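Local coordinates for peroxiredoxin (Clostridioides difficile, PDB 6TSB), which is the chitinase domain of the spore coat protein CotE, whose full chain pairs chitin-hydrolysing activity with a probable thioredoxin-dependent peroxidase activity, at residues R120-N123 / Q124-E128; T159-L162 / T163-D167; S188-I192 / D193-P197; A247-S251 / E252-L256; R76-N79 / Q80-L84. All blocks are in the same frame, centred on the assembly; numbering follows the deposited sequence.

Contact 1: R120-N123 / Q124-E128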
loop_
_atom_site.group_PDB
_atom_site.type_symbol
_atom_site.label_atom_id
_atom_site.label_comp_id
_atom_site.label_asym_id
_atom_site.label_seq_id
_atom_site.Cartn_x
_atom_site.Cartn_y
_atom_site.Cartn_z
ATOM N N ARG A 120 35.372 -4.172 36.847
ATOM C CA ARG A 120 36.012 -5.492 37.118
ATOM C C ARG A 120 35.010 -6.608 36.776
ATOM O O ARG A 120 35.423 -7.601 36.190
ATOM C CB ARG A 120 36.484 -5.614 38.581
ATOM C CG ARG A 120 37.455 -6.764 38.866
ATOM C CD ARG A 120 37.785 -7.056 40.345
ATOM N NE ARG A 120 36.625 -6.855 41.236
ATOM C CZ ARG A 120 35.598 -7.702 41.412
ATOM N NH1 ARG A 120 35.565 -8.877 40.804
ATOM N NH2 ARG A 120 34.595 -7.377 42.207
ATOM N N GLN A 121 33.737 -6.449 37.141
ATOM C CA GLN A 121 32.719 -7.500 36.947
ATOM C C GLN A 121 32.345 -7.585 35.464
ATOM O O GLN A 121 32.002 -8.680 34.997
ATOM C CB GLN A 121 31.495 -7.166 37.786
ATOM C CG GLN A 121 31.802 -7.177 39.267
ATOM C CD GLN A 121 30.580 -7.549 40.062
ATOM O OE1 GLN A 121 29.865 -8.495 39.744
ATOM N NE2 GLN A 121 30.345 -6.802 41.118
ATOM N N VAL A 122 32.364 -6.453 34.760
ATOM C CA VAL A 122 32.110 -6.434 33.292
ATOM C C VAL A 122 33.198 -7.277 32.632
ATOM O O VAL A 122 32.877 -8.142 31.805
ATOM C CB VAL A 122 32.052 -4.996 32.747
ATOM C CG1 VAL A 122 32.106 -4.957 31.230
ATOM C CG2 VAL A 122 30.804 -4.287 33.268
ATOM N N ASN A 123 34.450 -7.045 33.004
ATOM C CA ASN A 123 35.598 -7.709 32.347
ATOM C C ASN A 123 35.544 -9.195 32.701
ATOM O O ASN A 123 35.945 -10.020 31.873
ATOM C CB ASN A 123 36.911 -7.070 32.757
ATOM C CG ASN A 123 38.086 -7.639 32.000
ATOM O OD1 ASN A 123 38.999 -8.195 32.602
ATOM N ND2 ASN A 123 38.046 -7.548 30.687
ATOM N N GLN A 124 35.046 -9.506 33.896
ATOM C CA GLN A 124 34.908 -10.897 34.358
ATOM C C GLN A 124 33.848 -11.596 33.511
ATOM O O GLN A 124 34.098 -12.696 33.056
ATOM C CB GLN A 124 34.541 -10.968 35.831
ATOM C CG GLN A 124 34.897 -12.318 36.424
ATOM C CD GLN A 124 33.891 -12.751 37.460
ATOM O OE1 GLN A 124 33.954 -12.334 38.618
ATOM N NE2 GLN A 124 32.959 -13.599 37.037
ATOM N N MET A 125 32.693 -10.986 33.322
ATOM C CA MET A 125 31.623 -11.589 32.495
ATOM C C MET A 125 32.098 -11.735 31.040
ATOM O O MET A 125 31.749 -12.754 30.407
ATOM C CB MET A 125 30.364 -10.738 32.574
ATOM C CG MET A 125 29.264 -11.220 31.681
ATOM S SD MET A 125 27.881 -10.109 31.827
ATOM C CE MET A 125 27.376 -10.514 33.496
ATOM N N ILE A 126 32.894 -10.794 30.524
ATOM C CA ILE A 126 33.433 -10.865 29.134
ATOM C C ILE A 126 34.391 -12.055 29.032
ATOM O O ILE A 126 34.287 -12.786 28.039
ATOM C CB ILE A 126 34.101 -9.550 28.675
ATOM C CG1 ILE A 126 33.060 -8.452 28.428
ATOM C CG2 ILE A 126 34.967 -9.776 27.441
ATOM C CD1 ILE A 126 33.654 -7.061 28.263
ATOM N N ASN A 127 35.302 -12.241 29.987
ATOM C CA ASN A 127 36.288 -13.359 29.934
ATOM C C ASN A 127 35.563 -14.695 30.133
ATOM O O ASN A 127 35.874 -15.656 29.394
ATOM C CB ASN A 127 37.431 -13.141 30.929
ATOM C CG ASN A 127 38.333 -12.002 30.493
ATOM O OD1 ASN A 127 38.426 -11.689 29.308
ATOM N ND2 ASN A 127 39.003 -11.372 31.440
ATOM N N GLU A 128 34.591 -14.727 31.047
ATOM C CA GLU A 128 33.877 -15.953 31.490
ATOM C C GLU A 128 33.087 -16.555 30.319
ATOM O O GLU A 128 33.120 -17.784 30.178
ATOM C CB GLU A 128 32.966 -15.617 32.674
ATOM C CG GLU A 128 32.041 -16.744 33.099
ATOM C CD GLU A 128 31.307 -16.495 34.413
ATOM O OE1 GLU A 128 31.894 -15.826 35.318
ATOM O OE2 GLU A 128 30.150 -16.983 34.543
#
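Val122 and Ile126, one turn apart near the C-terminal end of helix 112-128, meet on the buried face of this outer helix of the glycoside hydrolase family 18 TIM barrel. Four successive i to i+4 backbone bonds hold the turns together, from Gln124 N to Arg120 O through to Asn127 N to Asn123 O; the bond from Met125 N to Gln121 O is 2.9 Å long and fairly straight at 163°.

The apolar contact is one pair: Val122 CG1 lies 4.0 Å from Ile126 CD1, the two side chains running side by side in the same direction. Val122 packs inward on Leu70 and on Ile97 of strand 92-98, while Ile126 turns to Ile169 of the neighbouring helix 154-169.

Among the polar groups, the amide of Gln121 is held by Asn69 and by the backbone N of Leu70. Gln124 NE2 makes a weak bond to Glu128 OE1 at 3.0 Å, and Gln124 OE1 lies at the edge of the Arg120 guanidinium, near its plane, 4.4 Å from NH1. The amides of Asn123 and Asn127 are turned 78° against each other, OD1 of Asn123 being 3.4 Å from ND2 of Asn127.

Contact 2: T159-L162 / T163-D167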
loop_
_atom_site.group_PDB
_atom_site.type_symbol
_atom_site.label_atom_id
_atom_site.label_comp_id
_atom_site.label_asym_id
_atom_site.label_seq_id
_atom_site.Cartn_x
_atom_site.Cartn_y
_atom_site.Cartn_z
ATOM N N THR A 159 30.303 9.163 32.420
ATOM C CA THR A 159 31.546 9.234 31.609
ATOM C C THR A 159 32.671 8.491 32.327
ATOM O O THR A 159 33.550 7.861 31.653
ATOM C CB THR A 159 31.960 10.694 31.384
ATOM O OG1 THR A 159 30.825 11.414 30.895
ATOM C CG2 THR A 159 33.137 10.828 30.443
ATOM N N LEU A 160 32.731 8.649 33.649
ATOM C CA LEU A 160 33.806 8.032 34.474
ATOM C C LEU A 160 33.541 6.513 34.560
ATOM O O LEU A 160 34.482 5.717 34.465
ATOM C CB LEU A 160 33.853 8.724 35.845
ATOM C CG LEU A 160 34.236 10.215 35.843
ATOM C CD1 LEU A 160 33.853 10.860 37.169
ATOM C CD2 LEU A 160 35.721 10.448 35.556
ATOM N N LEU A 161 32.287 6.104 34.645
ATOM C CA LEU A 161 31.963 4.660 34.623
ATOM C C LEU A 161 32.473 4.052 33.305
ATOM O O LEU A 161 33.182 3.040 33.335
ATOM C CB LEU A 161 30.452 4.505 34.780
ATOM C CG LEU A 161 29.973 3.062 34.785
ATOM C CD1 LEU A 161 30.605 2.311 35.938
ATOM C CD2 LEU A 161 28.457 3.001 34.864
ATOM N N LEU A 162 32.103 4.648 32.174
ATOM C CA LEU A 162 32.503 4.158 30.834
ATOM C C LEU A 162 34.026 4.146 30.747
ATOM O O LEU A 162 34.566 3.176 30.219
ATOM C CB LEU A 162 31.863 5.050 29.764
ATOM C CG LEU A 162 30.346 4.926 29.691
ATOM C CD1 LEU A 162 29.730 6.074 28.920
ATOM C CD2 LEU A 162 29.966 3.585 29.079
ATOM N N THR A 163 34.686 5.170 31.283
ATOM C CA THR A 163 36.166 5.265 31.309
ATOM C C THR A 163 36.714 4.059 32.076
ATOM O O THR A 163 37.672 3.440 31.594
ATOM C CB THR A 163 36.659 6.581 31.939
ATOM O OG1 THR A 163 36.328 7.629 31.035
ATOM C CG2 THR A 163 38.155 6.636 32.198
ATOM N N ALA A 164 36.141 3.766 33.242
ATOM C CA ALA A 164 36.558 2.635 34.106
ATOM C C ALA A 164 36.349 1.305 33.368
ATOM O O ALA A 164 37.281 0.494 33.388
ATOM C CB ALA A 164 35.829 2.682 35.424
ATOM N N ILE A 165 35.228 1.125 32.664
ATOM C CA ILE A 165 34.981 -0.101 31.843
ATOM C C ILE A 165 36.026 -0.196 30.722
ATOM O O ILE A 165 36.718 -1.237 30.590
ATOM C CB ILE A 165 33.538 -0.108 31.331
ATOM C CG1 ILE A 165 32.546 0.007 32.493
ATOM C CG2 ILE A 165 33.323 -1.349 30.491
ATOM C CD1 ILE A 165 31.094 0.105 32.104
ATOM N N ARG A 166 36.204 0.867 29.955
ATOM C CA ARG A 166 37.168 0.831 28.820
ATOM C C ARG A 166 38.597 0.544 29.310
ATOM O O ARG A 166 39.370 -0.154 28.563
ATOM C CB ARG A 166 37.120 2.137 28.020
ATOM C CG ARG A 166 38.157 2.218 26.901
ATOM C CD ARG A 166 37.997 1.121 25.866
ATOM N NE ARG A 166 36.849 1.389 24.995
ATOM C CZ ARG A 166 36.340 0.542 24.100
ATOM N NH1 ARG A 166 36.846 -0.674 23.947
ATOM N NH2 ARG A 166 35.306 0.916 23.369
ATOM N N ASP A 167 38.983 1.115 30.459
ATOM C CA ASP A 167 40.350 0.952 31.037
ATOM C C ASP A 167 40.608 -0.553 31.266
ATOM O O ASP A 167 41.699 -1.022 30.933
ATOM C CB ASP A 167 40.558 1.814 32.298
ATOM C CG ASP A 167 40.741 3.324 32.078
ATOM O OD1 ASP A 167 40.800 3.764 30.887
ATOM O OD2 ASP A 167 40.819 4.076 33.104
#
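With chi1 at -70°, Thr163 swings OG1 back beside its own backbone N, and from there the hydroxyl reaches the carbonyl of Thr159 one turn earlier in helix 154-169. Ile165 turns CG1 the same way (chi1 -56°), which lays CD1 against CG of Leu161.

Thr163 OG1 donates to Thr159 O at 2.9 Å, and Thr163 N donates to that same oxygen, Thr159 O, at 2.9 Å. The two donors come from opposite faces of the carbonyl plane. The next backbone bonds continue the helix from Ala164 N to Leu160 O, Ile165 N to Leu161 O and Arg166 N to Leu162 O, the last of these 2.8 Å long and nearly straight at 170°.

On the face turned to helix 112-128, Leu161 CG and Ile165 CD1 approach at a slant to 4.1 Å, both side chains resting on Phe118 of that helix. Ile165 CG1 also sits only 3.2 Å from Leu161 O. Helix 154-169 joins strands 133-137 and 174-179 in a beta-alpha-beta unit of the barrel; Arg166 NH2 forms a salt bridge with Asp200, and NH1 bonds to the carbonyls of Gly170 and Lys173.

Thr163 thus keeps its hydroxyl within its own helix, turning the polar group back on the backbone, and Thr159 O is gripped by two donors where a helical carbonyl ordinarily has one.

Contact 3: S188-I192 / D193-P197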
loop_
_atom_site.group_PDB
_atom_site.type_symbol
_atom_site.label_atom_id
_atom_site.label_comp_id
_atom_site.label_asym_id
_atom_site.label_seq_id
_atom_site.Cartn_x
_atom_site.Cartn_y
_atom_site.Cartn_z
ATOM N N SER A 188 21.140 16.414 30.222
ATOM C CA SER A 188 20.878 15.918 31.602
ATOM C C SER A 188 21.249 14.441 31.828
ATOM O O SER A 188 21.157 14.009 33.004
ATOM C CB SER A 188 19.441 16.121 31.954
ATOM O OG SER A 188 19.114 17.488 31.832
ATOM N N SER A 189 21.593 13.669 30.788
ATOM C CA SER A 189 21.902 12.222 30.931
ATOM C C SER A 189 23.350 11.939 30.541
ATOM O O SER A 189 24.020 11.285 31.304
ATOM C CB SER A 189 20.938 11.356 30.179
ATOM O OG SER A 189 19.640 11.532 30.715
ATOM N N ALA A 190 23.848 12.448 29.431
ATOM C CA ALA A 190 25.195 12.073 28.976
ATOM C C ALA A 190 25.937 13.268 28.382
ATOM O O ALA A 190 25.303 14.214 27.876
ATOM C CB ALA A 190 25.102 10.937 27.996
ATOM N N GLU A 191 27.256 13.188 28.495
ATOM C CA GLU A 191 28.247 14.122 27.936
ATOM C C GLU A 191 28.611 13.494 26.608
ATOM O O GLU A 191 29.604 12.757 26.572
ATOM C CB GLU A 191 29.476 14.292 28.846
ATOM C CG GLU A 191 29.188 14.843 30.246
ATOM C CD GLU A 191 30.453 15.051 31.083
ATOM O OE1 GLU A 191 31.202 14.059 31.325
ATOM O OE2 GLU A 191 30.734 16.217 31.455
ATOM N N ILE A 192 27.795 13.745 25.580
ATOM C CA ILE A 192 27.942 13.081 24.250
ATOM C C ILE A 192 29.379 13.230 23.775
ATOM O O ILE A 192 29.959 12.230 23.302
ATOM C CB ILE A 192 26.976 13.660 23.207
ATOM C CG1 ILE A 192 25.514 13.554 23.648
ATOM C CG2 ILE A 192 27.235 13.023 21.839
ATOM C CD1 ILE A 192 25.088 12.173 24.108
ATOM N N ASP A 193 29.950 14.430 23.885
ATOM C CA ASP A 193 31.312 14.708 23.342
ATOM C C ASP A 193 32.373 13.997 24.191
ATOM O O ASP A 193 33.424 13.694 23.662
ATOM C CB ASP A 193 31.589 16.214 23.211
ATOM C CG ASP A 193 31.688 16.983 24.522
ATOM O OD1 ASP A 193 30.808 16.805 25.411
ATOM O OD2 ASP A 193 32.654 17.755 24.650
ATOM N N LYS A 194 32.122 13.771 25.477
ATOM C CA LYS A 194 33.080 13.061 26.377
ATOM C C LYS A 194 32.989 11.536 26.170
ATOM O O LYS A 194 34.065 10.909 26.070
ATOM C CB LYS A 194 32.847 13.465 27.838
ATOM C CG LYS A 194 33.223 14.899 28.181
ATOM C CD LYS A 194 34.724 15.123 28.151
ATOM C CE LYS A 194 35.175 16.189 27.170
ATOM N NZ LYS A 194 35.266 17.514 27.824
ATOM N N ILE A 195 31.782 10.951 26.100
ATOM C CA ILE A 195 31.627 9.463 25.939
ATOM C C ILE A 195 31.966 9.028 24.523
ATOM O O ILE A 195 32.348 7.884 24.373
ATOM C CB ILE A 195 30.229 8.969 26.289
ATOM C CG1 ILE A 195 29.200 9.371 25.236
ATOM C CG2 ILE A 195 29.837 9.419 27.679
ATOM C CD1 ILE A 195 27.815 8.838 25.545
ATOM N N ALA A 196 31.823 9.917 23.536
ATOM C CA ALA A 196 32.070 9.636 22.097
ATOM C C ALA A 196 33.367 8.867 21.893
ATOM O O ALA A 196 33.325 7.772 21.353
ATOM C CB ALA A 196 32.049 10.915 21.289
ATOM N N PRO A 197 34.555 9.381 22.309
ATOM C CA PRO A 197 35.818 8.696 22.047
ATOM C C PRO A 197 36.055 7.429 22.888
ATOM O O PRO A 197 36.972 6.662 22.534
ATOM C CB PRO A 197 36.902 9.738 22.372
ATOM C CG PRO A 197 36.238 10.677 23.364
ATOM C CD PRO A 197 34.763 10.671 22.990
#
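Glu191 and Lys194 meet where the chain enters the short helix 192-195, with Glu191 at its N-cap position. Starting from the backbone, Glu191 CB presses against Lys194 CB at 3.6 Å, with Lys194 CG a little farther off. CG of Glu191 stands beside its own backbone N (chi1 -61°), and the chain runs on extended, so that Glu191 CD passes 4.0 Å from Lys194 CG. At the tip, Glu191 OE1 lies 3.8 Å from Lys194 CG but takes its hydrogen bond from the hydroxyl OG1 of Thr159. Lysine and glutamate therefore touch through their carbon chains, while the charged ends stay apart, Glu191 OE2 and Lys194 NZ being 6.0 Å from each other.

The backbone starts the helix from the same residue. Glu191 O accepts a straight bond from Ile195 N (2.9 Å, 168°) and a weak one from Lys194 N, and Ala196 N follows on Ile192 O. Ala190 CB and Ile195 CD1 add a small apolar contact at 4.2 Å.

This turn lies between two helices: Glu191 and Ile195 face helix 154-169, where Ile195 packs on Leu162, while Ile192 leans on Tyr185 and Ile186 of helix 183-188. Beyond it the chain goes on into barrel strand 201-204.

Contact 4: A247-S251 / E252-L256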
loop_
_atom_site.group_PDB
_atom_site.type_symbol
_atom_site.label_atom_id
_atom_site.label_comp_id
_atom_site.label_asym_id
_atom_site.label_seq_id
_atom_site.Cartn_x
_atom_site.Cartn_y
_atom_site.Cartn_z
ATOM N N ALA A 247 26.099 17.642 19.141
ATOM C CA ALA A 247 26.657 17.479 20.513
ATOM C C ALA A 247 27.984 16.680 20.492
ATOM O O ALA A 247 28.600 16.489 21.563
ATOM C CB ALA A 247 25.613 16.886 21.436
ATOM N N GLY A 248 28.478 16.290 19.317
ATOM C CA GLY A 248 29.846 15.771 19.134
ATOM C C GLY A 248 29.911 14.260 18.945
ATOM O O GLY A 248 31.048 13.750 18.947
ATOM N N MET A 249 28.791 13.550 18.727
ATOM C CA MET A 249 28.875 12.084 18.389
ATOM C C MET A 249 29.185 11.916 16.906
ATOM O O MET A 249 28.371 12.313 16.070
ATOM C CB MET A 249 27.591 11.290 18.685
ATOM C CG MET A 249 27.762 9.771 18.434
ATOM S SD MET A 249 28.971 8.993 19.566
ATOM C CE MET A 249 28.215 9.476 21.116
ATOM N N PRO A 250 30.320 11.287 16.527
ATOM C CA PRO A 250 30.607 11.019 15.119
ATOM C C PRO A 250 29.454 10.222 14.491
ATOM O O PRO A 250 28.800 9.408 15.183
ATOM C CB PRO A 250 31.873 10.153 15.124
ATOM C CG PRO A 250 32.503 10.377 16.472
ATOM C CD PRO A 250 31.392 10.819 17.408
ATOM N N SER A 251 29.197 10.444 13.205
ATOM C CA SER A 251 28.027 9.841 12.539
ATOM C C SER A 251 28.199 8.302 12.521
ATOM O O SER A 251 27.217 7.628 12.833
ATOM C CB SER A 251 27.800 10.468 11.179
ATOM O OG SER A 251 28.896 10.189 10.304
ATOM N N GLU A 252 29.406 7.819 12.195
ATOM C CA GLU A 252 29.853 6.412 12.003
ATOM C C GLU A 252 29.667 5.553 13.262
ATOM O O GLU A 252 29.971 4.352 13.162
ATOM C CB GLU A 252 31.372 6.261 11.817
ATOM C CG GLU A 252 32.070 7.311 10.997
ATOM C CD GLU A 252 32.511 8.564 11.743
ATOM O OE1 GLU A 252 33.635 8.558 12.317
ATOM O OE2 GLU A 252 31.727 9.557 11.728
ATOM N N LYS A 253 29.442 6.172 14.424
ATOM C CA LYS A 253 29.330 5.474 15.730
ATOM C C LYS A 253 27.849 5.420 16.098
ATOM O O LYS A 253 27.524 4.711 17.048
ATOM C CB LYS A 253 30.179 6.160 16.817
ATOM C CG LYS A 253 31.700 5.975 16.690
ATOM C CD LYS A 253 32.492 6.390 17.937
ATOM C CE LYS A 253 33.974 6.086 17.853
ATOM N NZ LYS A 253 34.704 6.529 19.072
ATOM N N ILE A 254 26.978 6.104 15.344
ATOM C CA ILE A 254 25.522 6.034 15.604
ATOM C C ILE A 254 24.915 4.804 14.925
ATOM O O ILE A 254 25.046 4.700 13.693
ATOM C CB ILE A 254 24.793 7.286 15.149
ATOM C CG1 ILE A 254 25.450 8.525 15.764
ATOM C CG2 ILE A 254 23.308 7.112 15.490
ATOM C CD1 ILE A 254 24.578 9.752 15.767
ATOM N N LEU A 255 24.217 3.967 15.701
ATOM C CA LEU A 255 23.423 2.828 15.168
ATOM C C LEU A 255 21.967 3.200 15.265
ATOM O O LEU A 255 21.533 3.541 16.393
ATOM C CB LEU A 255 23.674 1.573 15.992
ATOM C CG LEU A 255 25.076 0.996 15.894
ATOM C CD1 LEU A 255 25.087 -0.431 16.430
ATOM C CD2 LEU A 255 25.589 1.058 14.466
ATOM N N LEU A 256 21.254 3.160 14.138
ATOM C CA LEU A 256 19.839 3.596 14.104
ATOM C C LEU A 256 18.979 2.405 14.525
ATOM O O LEU A 256 19.127 1.324 13.938
ATOM C CB LEU A 256 19.471 4.105 12.702
ATOM C CG LEU A 256 18.208 4.966 12.637
ATOM C CD1 LEU A 256 18.266 5.932 11.462
ATOM C CD2 LEU A 256 16.942 4.130 12.582
#
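The chain leaves helix 237-246 through a Schellman motif at Gly248, whose positive phi (105°) suits glycine, then makes a short 3-10 turn and enters strand 254-264, Ile254 N donating to Ser251 O at 2.9 Å from well above the carbonyl plane and Lys253 N making a long, weak bond to Pro250 O.

Met249 and Ile254 meet obliquely across the turn. Met249 CG, anti to its own N (chi1 -175°), comes within 3.7 Å of Ile254 CG1; the chain then bends twice and brings Met249 SD to 4.1 Å from Lys253 CB, the methionine crossing the lysine at about a right angle. Lys253 runs alongside Pro250, its CD 4.2 Å from Pro250 CG, and goes on to give NZ to the carbonyls of Ala196 and Ile199. Glu252 does the opposite: a bend at chi2 (86°) folds its carboxylate back over the turn, so that OE2 touches Pro250 CB at 3.5 Å and lies 3.1 Å from Ser251 N. Ser251 OG gives its hydrogen bond to the second subunit, at Cys325 O.

This is the alpha-to-beta connection of a TIM barrel, set at the subunit interface. Strand 254-264 pairs in parallel with strand 201-204 on one hand and, at Leu255 and Leu256, with a strand of the second subunit; Met249 lies against Ile192 of helix 192-195, and Ile254 packs on Leu244 of helix 237-246 and on Leu204 of strand 201-204.

Contact 5: R76-N79 / Q80-L84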
loop_
_atom_site.group_PDB
_atom_site.type_symbol
_atom_site.label_atom_id
_atom_site.label_comp_id
_atom_site.label_asym_id
_atom_site.label_seq_id
_atom_site.Cartn_x
_atom_site.Cartn_y
_atom_site.Cartn_z
ATOM N N ARG A 76 21.108 -19.781 29.849
ATOM C CA ARG A 76 21.057 -20.839 28.810
ATOM C C ARG A 76 20.856 -20.196 27.434
ATOM O O ARG A 76 21.420 -20.708 26.459
ATOM C CB ARG A 76 19.965 -21.856 29.155
ATOM C CG ARG A 76 18.541 -21.342 29.020
ATOM C CD ARG A 76 17.593 -22.466 29.385
ATOM N NE ARG A 76 16.189 -22.182 29.122
ATOM C CZ ARG A 76 15.401 -21.476 29.927
ATOM N NH1 ARG A 76 15.885 -20.968 31.047
ATOM N NH2 ARG A 76 14.137 -21.269 29.600
ATOM N N PHE A 77 20.070 -19.117 27.373
ATOM C CA PHE A 77 19.812 -18.301 26.154
ATOM C C PHE A 77 21.112 -17.677 25.640
ATOM O O PHE A 77 21.331 -17.633 24.415
ATOM C CB PHE A 77 18.769 -17.226 26.446
ATOM C CG PHE A 77 17.381 -17.762 26.689
ATOM C CD1 PHE A 77 17.003 -19.023 26.238
ATOM C CD2 PHE A 77 16.437 -16.989 27.354
ATOM C CE1 PHE A 77 15.719 -19.498 26.465
ATOM C CE2 PHE A 77 15.164 -17.481 27.604
ATOM C CZ PHE A 77 14.810 -18.732 27.160
ATOM N N LEU A 78 21.971 -17.245 26.548
ATOM C CA LEU A 78 23.222 -16.560 26.173
ATOM C C LEU A 78 24.187 -17.626 25.641
ATOM O O LEU A 78 24.889 -17.354 24.652
ATOM C CB LEU A 78 23.799 -15.819 27.386
ATOM C CG LEU A 78 25.212 -15.262 27.178
ATOM C CD1 LEU A 78 25.251 -14.291 26.008
ATOM C CD2 LEU A 78 25.735 -14.569 28.427
ATOM N N ASN A 79 24.264 -18.781 26.298
ATOM C CA ASN A 79 25.141 -19.880 25.823
ATOM C C ASN A 79 24.636 -20.332 24.454
ATOM O O ASN A 79 25.477 -20.535 23.559
ATOM C CB ASN A 79 25.208 -21.033 26.820
ATOM C CG ASN A 79 25.956 -20.653 28.078
ATOM O OD1 ASN A 79 25.515 -20.982 29.177
ATOM N ND2 ASN A 79 27.071 -19.957 27.920
ATOM N N GLN A 80 23.319 -20.472 24.291
ATOM C CA GLN A 80 22.716 -20.884 22.998
ATOM C C GLN A 80 23.151 -19.884 21.926
ATOM O O GLN A 80 23.704 -20.296 20.900
ATOM C CB GLN A 80 21.195 -20.953 23.102
ATOM C CG GLN A 80 20.546 -21.597 21.886
ATOM C CD GLN A 80 19.051 -21.685 22.017
ATOM O OE1 GLN A 80 18.527 -21.716 23.124
ATOM N NE2 GLN A 80 18.359 -21.723 20.891
ATOM N N LEU A 81 23.009 -18.601 22.227
ATOM C CA LEU A 81 23.321 -17.492 21.288
ATOM C C LEU A 81 24.822 -17.482 20.975
ATOM O O LEU A 81 25.169 -17.245 19.808
ATOM C CB LEU A 81 22.809 -16.193 21.915
ATOM C CG LEU A 81 23.037 -14.924 21.106
ATOM C CD1 LEU A 81 22.184 -14.919 19.840
ATOM C CD2 LEU A 81 22.718 -13.719 21.975
ATOM N N LEU A 82 25.678 -17.813 21.942
ATOM C CA LEU A 82 27.150 -17.842 21.781
ATOM C C LEU A 82 27.522 -18.951 20.810
ATOM O O LEU A 82 28.566 -18.811 20.154
ATOM C CB LEU A 82 27.846 -18.075 23.130
ATOM C CG LEU A 82 28.073 -16.808 23.954
ATOM C CD1 LEU A 82 28.470 -17.140 25.376
ATOM C CD2 LEU A 82 29.127 -15.938 23.305
ATOM N N ALA A 83 26.726 -20.018 20.770
ATOM C CA ALA A 83 27.005 -21.207 19.939
ATOM C C ALA A 83 26.869 -20.863 18.443
ATOM O O ALA A 83 27.503 -21.554 17.639
ATOM C CB ALA A 83 26.090 -22.327 20.354
ATOM N N LEU A 84 26.104 -19.827 18.077
ATOM C CA LEU A 84 25.995 -19.351 16.665
ATOM C C LEU A 84 27.371 -19.017 16.086
ATOM O O LEU A 84 27.459 -18.955 14.871
ATOM C CB LEU A 84 25.096 -18.118 16.573
ATOM C CG LEU A 84 23.634 -18.376 16.881
ATOM C CD1 LEU A 84 22.813 -17.108 16.688
ATOM C CD2 LEU A 84 23.109 -19.517 16.015
#
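Arg76 enters the contact through its backbone: its O receives Gln80 N at 2.9 Å, the first of the i to i+4 bonds in this part of helix 75-83. Phe77 O takes Leu81 N next, also at 2.9 Å. The Phe77 ring meets Gln80 at the rim, Gln80 OE1 lying near the ring plane 4.4 Å from Phe77 CD1, while Gln80 NE2 turns to the hydroxyl of Thr47. Leu78 makes the apolar contact. Its CG, anti to the backbone N (chi1 170°), comes slantwise to within 4.2 Å of Leu82 CD1, and its O accepts the bond from Leu82 N. Leu82 CG also lies 3.3 Å from Leu78 O. Asn79 closes the segment: its ND2 lies against the same methyl, Leu82 CD1, at 4.0 Å, and its O receives only a weak bond from Ala83 N (3.1 Å, 133°).

The helix sits on the outside of the TIM barrel between neighbouring parallel strands. Leu78 and Leu81 pack on Phe59 of strand 56-64, Leu78 and Leu82 reach Val95 and Val93 of strand 92-98, and Tyr129, just past helix 112-128, touches Leu78 and Asn79.

In the fold
All five contacts lie in the family 18 barrel. Contacts 1, 2 and 5 are regular turns of outer helices, buried on one face and more open on the other, each with one apolar pair on its buried side, that of contact 2 facing the neighbouring helix. Contacts 3 and 4 are the irregular ones, a helix start and a helix-to-strand turn; contact 4 is partly buried, with no exposed residue taking part. Polar side chains help join contacts 2, 3 and 4 in series, whereas contacts 1 and 2 meet through carbon alone, Val122 CG1 being 3.9 Å from Ile165 CG2. Contact 5 stays about 6 Å from contact 1 at nearest atoms. Contact 4 alone of the five reaches the second subunit.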